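Local atomic coordinates of C-X-C motif chemokine 13 (Homo sapiens, PDB entry 7JNY), a protein that acts as a secreted chemokine that attracts B lymphocytes by binding the receptor CXCR5. Residues C12-E17 / I53-P58; R29-P34 / E43-K48. One frame throughout, in Å; residues are numbered along the deposited sequence.

Contact 1: residues C12-E17 / I53-P58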
# COMPACT_ATOMS: atom_id res chain seq x y z
N CYS A 12 -4.23 8.76 12.01
CA CYS A 12 -3.47 8.71 10.77
C CYS A 12 -1.97 8.58 11.06
O CYS A 12 -1.46 9.16 12.01
CB CYS A 12 -3.71 9.95 9.92
SG CYS A 12 -5.39 10.25 9.43
N ARG A 13 -1.26 7.81 10.21
CA ARG A 13 0.19 7.71 10.35
C ARG A 13 0.95 8.63 9.41
O ARG A 13 2.12 8.93 9.66
CB ARG A 13 0.67 6.27 10.08
CG ARG A 13 -0.01 5.15 10.83
CD ARG A 13 0.74 3.82 10.60
NE ARG A 13 0.09 2.69 11.26
CZ ARG A 13 0.46 1.43 11.12
NH1 ARG A 13 1.52 1.08 10.39
NH2 ARG A 13 -0.25 0.48 11.73
N CYS A 14 0.32 9.06 8.32
CA CYS A 14 1.00 9.82 7.27
C CYS A 14 0.64 11.29 7.34
O CYS A 14 -0.50 11.66 7.56
CB CYS A 14 0.62 9.27 5.90
SG CYS A 14 1.00 7.53 5.70
N VAL A 15 1.64 12.13 7.12
CA VAL A 15 1.47 13.58 7.06
C VAL A 15 1.62 14.10 5.65
O VAL A 15 1.45 15.30 5.42
CB VAL A 15 2.44 14.29 8.02
CG1 VAL A 15 3.86 14.20 7.47
CG2 VAL A 15 2.02 15.70 8.21
N GLN A 16 1.93 13.24 4.70
CA GLN A 16 2.04 13.61 3.31
C GLN A 16 1.84 12.32 2.53
O GLN A 16 1.91 11.22 3.09
CB GLN A 16 3.38 14.29 3.01
CG GLN A 16 4.55 13.73 3.81
CD GLN A 16 5.93 13.90 3.17
OE1 GLN A 16 6.08 14.31 2.01
NE2 GLN A 16 6.96 13.58 3.94
N GLU A 17 1.52 12.47 1.26
CA GLU A 17 1.35 11.37 0.32
C GLU A 17 2.26 11.65 -0.86
O GLU A 17 2.39 12.79 -1.29
CB GLU A 17 -0.12 11.24 -0.17
CG GLU A 17 -1.15 10.83 0.89
CD GLU A 17 -2.61 10.93 0.39
OE1 GLU A 17 -2.83 11.26 -0.80
OE2 GLU A 17 -3.54 10.69 1.19
N ILE A 53 10.55 4.33 3.81
CA ILE A 53 9.19 4.03 4.20
C ILE A 53 8.33 5.17 3.68
O ILE A 53 8.44 6.29 4.16
CB ILE A 53 9.02 3.92 5.71
CG1 ILE A 53 9.81 2.77 6.29
CG2 ILE A 53 7.52 3.70 6.04
CD1 ILE A 53 9.94 2.91 7.79
N VAL A 54 7.43 4.86 2.76
CA VAL A 54 6.83 5.90 1.92
C VAL A 54 5.32 5.82 2.02
O VAL A 54 4.72 4.81 1.65
CB VAL A 54 7.26 5.75 0.45
CG1 VAL A 54 6.68 6.91 -0.35
CG2 VAL A 54 8.78 5.69 0.33
N CYS A 55 4.70 6.91 2.47
CA CYS A 55 3.25 6.98 2.35
C CYS A 55 2.89 7.33 0.91
O CYS A 55 3.44 8.26 0.33
CB CYS A 55 2.65 8.02 3.28
SG CYS A 55 2.91 7.74 5.00
N VAL A 56 1.94 6.61 0.36
CA VAL A 56 1.62 6.70 -1.05
C VAL A 56 0.16 7.13 -1.23
O VAL A 56 -0.73 6.70 -0.48
CB VAL A 56 1.88 5.36 -1.77
CG1 VAL A 56 1.25 5.40 -3.15
CG2 VAL A 56 3.38 5.08 -1.87
N ASP A 57 -0.07 7.97 -2.23
CA ASP A 57 -1.43 8.40 -2.56
C ASP A 57 -2.25 7.20 -3.00
O ASP A 57 -1.94 6.60 -4.04
CB ASP A 57 -1.40 9.45 -3.68
CG ASP A 57 -2.79 10.01 -3.99
OD1 ASP A 57 -3.80 9.34 -3.67
OD2 ASP A 57 -2.86 11.09 -4.59
N PRO A 58 -3.29 6.83 -2.26
CA PRO A 58 -4.08 5.66 -2.67
C PRO A 58 -4.85 5.84 -3.97
O PRO A 58 -5.39 4.85 -4.49
CB PRO A 58 -5.03 5.43 -1.48
CG PRO A 58 -5.00 6.69 -0.65
CD PRO A 58 -3.80 7.49 -1.04

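Contact 2: residues R29-P34 / E43-K48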
# COMPACT_ATOMS: atom_id res chain seq x y z
N ARG A 29 7.30 -4.63 1.65
CA ARG A 29 5.98 -4.75 2.25
C ARG A 29 5.12 -3.59 1.78
O ARG A 29 5.62 -2.47 1.61
CB ARG A 29 5.97 -4.65 3.76
CG ARG A 29 6.71 -5.64 4.59
CD ARG A 29 6.14 -5.47 6.00
NE ARG A 29 6.99 -4.59 6.80
CZ ARG A 29 6.73 -4.21 8.05
NH1 ARG A 29 5.62 -4.58 8.67
NH2 ARG A 29 7.61 -3.44 8.68
N ILE A 30 3.81 -3.83 1.73
CA ILE A 30 2.84 -2.75 1.56
C ILE A 30 1.82 -2.85 2.68
O ILE A 30 1.25 -3.92 2.91
CB ILE A 30 2.12 -2.83 0.21
CG1 ILE A 30 3.10 -2.60 -0.95
CG2 ILE A 30 1.00 -1.84 0.15
CD1 ILE A 30 2.62 -3.23 -2.23
N GLN A 31 1.55 -1.73 3.36
CA GLN A 31 0.63 -1.72 4.48
C GLN A 31 -0.56 -0.86 4.10
O GLN A 31 -0.39 0.30 3.72
CB GLN A 31 1.28 -1.14 5.73
CG GLN A 31 2.46 -1.94 6.22
CD GLN A 31 3.06 -1.32 7.44
OE1 GLN A 31 3.21 -0.11 7.51
NE2 GLN A 31 3.44 -2.15 8.40
N ILE A 32 -1.75 -1.43 4.19
CA ILE A 32 -2.97 -0.70 3.85
C ILE A 32 -3.74 -0.49 5.13
O ILE A 32 -4.03 -1.46 5.85
CB ILE A 32 -3.81 -1.44 2.81
CG1 ILE A 32 -2.99 -1.60 1.53
CG2 ILE A 32 -5.07 -0.69 2.48
CD1 ILE A 32 -3.77 -2.20 0.44
N LEU A 33 -4.08 0.77 5.40
CA LEU A 33 -4.93 1.11 6.54
C LEU A 33 -6.20 1.74 6.02
O LEU A 33 -6.22 2.95 5.71
CB LEU A 33 -4.18 2.06 7.47
CG LEU A 33 -2.88 1.44 7.99
CD1 LEU A 33 -1.74 2.07 7.25
CD2 LEU A 33 -2.75 1.64 9.49
N PRO A 34 -7.27 0.97 5.86
CA PRO A 34 -8.54 1.55 5.46
C PRO A 34 -8.94 2.65 6.43
O PRO A 34 -8.61 2.64 7.61
CB PRO A 34 -9.52 0.38 5.50
CG PRO A 34 -8.84 -0.71 6.21
CD PRO A 34 -7.38 -0.46 6.19
N GLU A 43 -4.78 5.01 4.07
CA GLU A 43 -3.35 5.22 3.97
C GLU A 43 -2.72 3.96 3.38
O GLU A 43 -3.23 2.85 3.56
CB GLU A 43 -2.73 5.54 5.33
CG GLU A 43 -3.28 6.85 5.91
CD GLU A 43 -2.51 7.33 7.13
OE1 GLU A 43 -2.30 6.51 8.05
OE2 GLU A 43 -2.13 8.49 7.17
N ILE A 44 -1.66 4.15 2.61
CA ILE A 44 -0.93 3.03 1.98
C ILE A 44 0.54 3.33 2.21
O ILE A 44 1.05 4.35 1.72
CB ILE A 44 -1.22 2.87 0.49
CG1 ILE A 44 -2.72 2.62 0.23
CG2 ILE A 44 -0.36 1.72 -0.07
CD1 ILE A 44 -3.09 2.24 -1.22
N ILE A 45 1.22 2.47 2.96
CA ILE A 45 2.62 2.70 3.32
C ILE A 45 3.47 1.62 2.65
O ILE A 45 3.22 0.42 2.83
CB ILE A 45 2.81 2.68 4.83
CG1 ILE A 45 1.88 3.75 5.46
CG2 ILE A 45 4.26 2.95 5.16
CD1 ILE A 45 1.86 3.73 6.96
N VAL A 46 4.45 2.04 1.87
CA VAL A 46 5.30 1.12 1.11
C VAL A 46 6.67 1.04 1.76
O VAL A 46 7.36 2.07 1.92
CB VAL A 46 5.42 1.56 -0.36
CG1 VAL A 46 6.40 0.62 -1.11
CG2 VAL A 46 4.06 1.56 -1.02
N TRP A 47 7.08 -0.17 2.12
CA TRP A 47 8.40 -0.41 2.71
C TRP A 47 9.34 -0.86 1.62
O TRP A 47 9.20 -1.96 1.09
CB TRP A 47 8.33 -1.46 3.81
CG TRP A 47 7.54 -0.99 4.93
CD1 TRP A 47 6.23 -0.62 4.89
CD2 TRP A 47 8.00 -0.76 6.24
NE1 TRP A 47 5.83 -0.20 6.14
CE2 TRP A 47 6.90 -0.27 6.99
CE3 TRP A 47 9.23 -0.92 6.88
CZ2 TRP A 47 7.00 0.05 8.34
CZ3 TRP A 47 9.33 -0.61 8.22
CH2 TRP A 47 8.22 -0.13 8.94
N LYS A 48 10.30 -0.01 1.30
CA LYS A 48 11.19 -0.25 0.18
C LYS A 48 12.44 -1.01 0.60
O LYS A 48 12.83 -1.03 1.77
CB LYS A 48 11.58 1.05 -0.52
CG LYS A 48 10.42 1.63 -1.32
CD LYS A 48 10.62 3.06 -1.80
CE LYS A 48 11.88 3.28 -2.62
NZ LYS A 48 12.01 4.73 -2.99

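Contact 1: residues C12-E17 / I53-P58
Asp57 OD1 receives a hydrogen bond from the backbone N of Gln59, which makes an Asx turn, and stands 3.6 Å from Glu17 OE1 across the contact. That pair sets like charges side by side; the repulsion is probably softened by solvent, by Arg41, which touches the Glu17 side chain, and by the bond from Gln59. Asp57 CG lies 3.4 Å from Glu17 OE1, and the two carboxylate planes are inclined by 46°. Beyond CG the Glu17 chain is extended, and Pro58 CD packs 3.9 Å from both Glu17 OE1 and Glu17 OE2.

At the other end the link is covalent. Cys14 SG and Cys55 SG are 2.0 Å apart, and the disulfide torsion of -83° has a left-handed sense. Both sulfurs stand anti to their own carbonyl carbons (chi1 -57° for Cys14), which brings them together with the CB-SG arms turned almost at right angles about the S-S bond. Between the disulfide and the acidic pair the backbones run close: Gln16 O comes within 3.3 Å of Cys55 CB, and Glu17 CA within 3.7 Å of Cys55 O.

Cys14 is the second cysteine of the CXC motif, so this is one of the two disulfides that define the chemokine fold; Cys12 makes the other, with Cys39. Ser18 continues the approach through backbone hydrogen bonds with Cys55 and Asp57. Segment 12-17 meets the C-terminal end of strand 53-56, an outermost strand of the sheet, whose inner neighbour is strand 43-48 and whose chain leads on into helix 61-72.

Contact 2: residues R29-P34 / E43-K48
Arg29 spreads its guanidinium over one face of the Trp47 indole, with Arg29 CZ 4.0 Å from the centroid of the six-membered ring and 9° off its normal, a cation-pi contact. The planes are 43° apart, so the group is tilted, and Arg29 NH2 makes the closest approach, 3.3 Å from Trp47 CZ3. A bend at chi3 (-97°) turns the arginine over the ring. At the indole's edge, Trp47 NE1 donates to Gln31 OE1 at 3.0 Å, coming from above the amide plane instead of along a lone pair.

Antiparallel backbone pairing sets this register: Gln31 N to Ile45 O and Ile45 N to Gln31 O are both 2.8 Å, within the central hairpin of the chemokine sheet. Side chains alternate, so Ile30, Ile32, Ile44 and Val46 share the opposite face, where Ile30 CG2 meets Ile44 CG2 at 3.8 Å and helix 61-72 packs on all three isoleucines. On the tryptophan's face, Leu33 CD1 touches Ile45 CD1 at 4.0 Å. With an alanine at Trp47, Gln31 OE1 would probably lose this donor and Arg29 the ring face under its guanidinium. Second-shell Glu4, on neighbouring strand 2-5, holds both partners, through a salt bridge to Arg29 NH1 and a hydrogen bond from Gln31 NE2.

The centres of contacts 1 and 2 lie about 8 Å apart, and contact 2 is nested along the chain inside the loop closed by contact 1. Strands 43-48 and 53-56 follow one another in sequence and are neighbours in the same sheet, which brings Ile45 CG2 to 3.5 Å from Ile53 CG2. A second junction comes from Glu43: its OE1 lies 2.7 Å from Arg13 N and its OE2 2.8 Å from Cys14 N, both probable hydrogen bonds. The hairpin holds the CXC segment through this carboxylate and the Cys12-Cys39 disulfide, Cys39 lying between its strands, while Cys14-Cys55 reaches strand 53-56; irregular segment 12-17 is thus tied to the sheet at several points.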